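Wss1p (PDB 5XBN) cleaves DNA-binding proteins as a DNA-dependent zinc metalloprotease and takes part in the repair of toxic DNA-protein cross-links. Local coordinates at residues Gly81-His86 against Thr118-Gly123. Residues are numbered along the deposited sequence; the frame is centred on the assembly and turned at random.
Sequences GMNVNH and THNLFG. With ZN (zinc ion), chain B.
Asn83 and Asn120 join through their side-chain amides. ND2 of Asn83 donates to OD1 of Asn120 over 2.8 Å. The acceptor lies in the amide plane of Asn83, and the donor lies in the carbonyl plane of Asn120, although the two amides are turned 75° apart. With CG anti to the backbone N (chi1 -177°), Asn83 reaches across to Asn120. Its ND2 also donates to Glu116 O and its OD1 accepts from Gly87 N, so both ends of the amide are held and its flip is fixed. The CB of Asn83 packs 3.8 Å from CB of His119; the two side chains lie alongside but point opposite ways, amide and imidazole nearly perpendicular (89°). His86 ND1 adds a weak hydrogen bond, 3.4 Å long, to His119 O, which sits at the edge of the His86 ring, near its plane.

The His119 ring is fixed at both nitrogens. ND1 of His119 donates to Phe122 O at 2.8 Å. NE2 of His119 binds the zinc at 2.1 Å. A water lies 2.0 Å from the metal, and His115 and His125 supply its other two protein ligands. Edge strand 81-84 is thus tied to His119, last residue of the HExxH motif in this zinc metalloprotease active site.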
# COMPACT_ATOMS: atom_id res chain seq x y z
N GLY A 81 0.34 -7.79 -4.01
CA GLY A 81 1.34 -6.91 -3.42
C GLY A 81 2.59 -7.68 -3.09
O GLY A 81 2.60 -8.90 -3.10
N MSE A 82 3.68 -6.96 -2.81
CA MSE A 82 4.93 -7.62 -2.46
C MSE A 82 5.83 -6.67 -1.68
O MSE A 82 5.75 -5.46 -1.83
CB MSE A 82 5.65 -8.10 -3.73
CG MSE A 82 6.83 -8.97 -3.51
SE MSE A 82 7.34 -9.78 -5.21
CE MSE A 82 5.76 -10.82 -5.50
N ASN A 83 6.66 -7.23 -0.82
CA ASN A 83 7.54 -6.40 -0.00
C ASN A 83 8.95 -6.90 -0.19
O ASN A 83 9.29 -7.99 0.26
CB ASN A 83 7.13 -6.44 1.48
CG ASN A 83 7.99 -5.53 2.36
OD1 ASN A 83 9.19 -5.39 2.15
ND2 ASN A 83 7.36 -4.91 3.36
N VAL A 84 9.77 -6.09 -0.85
CA VAL A 84 11.16 -6.42 -1.10
C VAL A 84 12.05 -5.81 -0.03
O VAL A 84 12.01 -4.61 0.20
CB VAL A 84 11.62 -5.92 -2.50
CG1 VAL A 84 13.10 -6.21 -2.72
CG2 VAL A 84 10.76 -6.55 -3.59
N ASN A 85 12.83 -6.66 0.64
CA ASN A 85 13.80 -6.22 1.65
C ASN A 85 13.22 -5.39 2.80
O ASN A 85 13.75 -4.33 3.12
CB ASN A 85 14.92 -5.40 0.99
CG ASN A 85 15.88 -6.27 0.19
OD1 ASN A 85 16.27 -7.34 0.64
ND2 ASN A 85 16.25 -5.80 -1.00
N HIS A 86 12.13 -5.88 3.40
CA HIS A 86 11.53 -5.25 4.58
C HIS A 86 11.32 -3.76 4.42
O HIS A 86 11.73 -2.95 5.25
CB HIS A 86 12.40 -5.53 5.81
CG HIS A 86 12.79 -6.96 5.95
ND1 HIS A 86 11.90 -7.94 6.32
CD2 HIS A 86 13.97 -7.59 5.74
CE1 HIS A 86 12.51 -9.11 6.34
NE2 HIS A 86 13.77 -8.93 5.99
N THR A 118 3.13 -5.05 7.18
CA THR A 118 3.37 -6.04 8.23
C THR A 118 4.67 -6.81 7.94
O THR A 118 5.39 -7.16 8.85
CB THR A 118 2.17 -7.00 8.36
OG1 THR A 118 0.98 -6.24 8.63
CG2 THR A 118 2.37 -7.99 9.48
N HIS A 119 4.96 -7.01 6.65
CA HIS A 119 6.20 -7.69 6.24
C HIS A 119 7.47 -6.86 6.45
O HIS A 119 8.58 -7.37 6.29
CB HIS A 119 6.11 -8.09 4.75
CG HIS A 119 5.26 -9.30 4.49
ND1 HIS A 119 5.38 -10.46 5.23
CD2 HIS A 119 4.30 -9.54 3.58
CE1 HIS A 119 4.52 -11.36 4.78
NE2 HIS A 119 3.86 -10.83 3.77
N ASN A 120 7.34 -5.58 6.81
CA ASN A 120 8.51 -4.83 7.30
C ASN A 120 9.06 -5.48 8.56
O ASN A 120 10.27 -5.40 8.84
CB ASN A 120 8.16 -3.36 7.60
CG ASN A 120 8.17 -2.49 6.37
OD1 ASN A 120 7.92 -2.96 5.25
ND2 ASN A 120 8.44 -1.19 6.56
N LEU A 121 8.18 -6.13 9.31
CA LEU A 121 8.54 -6.74 10.59
C LEU A 121 8.61 -8.26 10.54
O LEU A 121 9.52 -8.87 11.12
CB LEU A 121 7.54 -6.36 11.68
CG LEU A 121 7.48 -4.92 12.16
CD1 LEU A 121 6.30 -4.73 13.11
CD2 LEU A 121 8.78 -4.54 12.84
N PHE A 122 7.64 -8.86 9.87
CA PHE A 122 7.46 -10.31 9.94
C PHE A 122 7.39 -10.92 8.55
O PHE A 122 6.56 -10.53 7.73
CB PHE A 122 6.21 -10.65 10.75
CG PHE A 122 6.21 -10.05 12.12
CD1 PHE A 122 7.23 -10.35 13.01
CD2 PHE A 122 5.19 -9.22 12.53
CE1 PHE A 122 7.25 -9.80 14.28
CE2 PHE A 122 5.19 -8.68 13.81
CZ PHE A 122 6.23 -8.97 14.68
N GLY A 123 8.25 -11.91 8.31
CA GLY A 123 8.30 -12.56 7.02
C GLY A 123 7.23 -13.61 6.80
O GLY A 123 6.37 -13.44 5.95
ZN ZN B . 2.35 -11.78 2.72
O HOH W 1 2.71 -12.49 0.93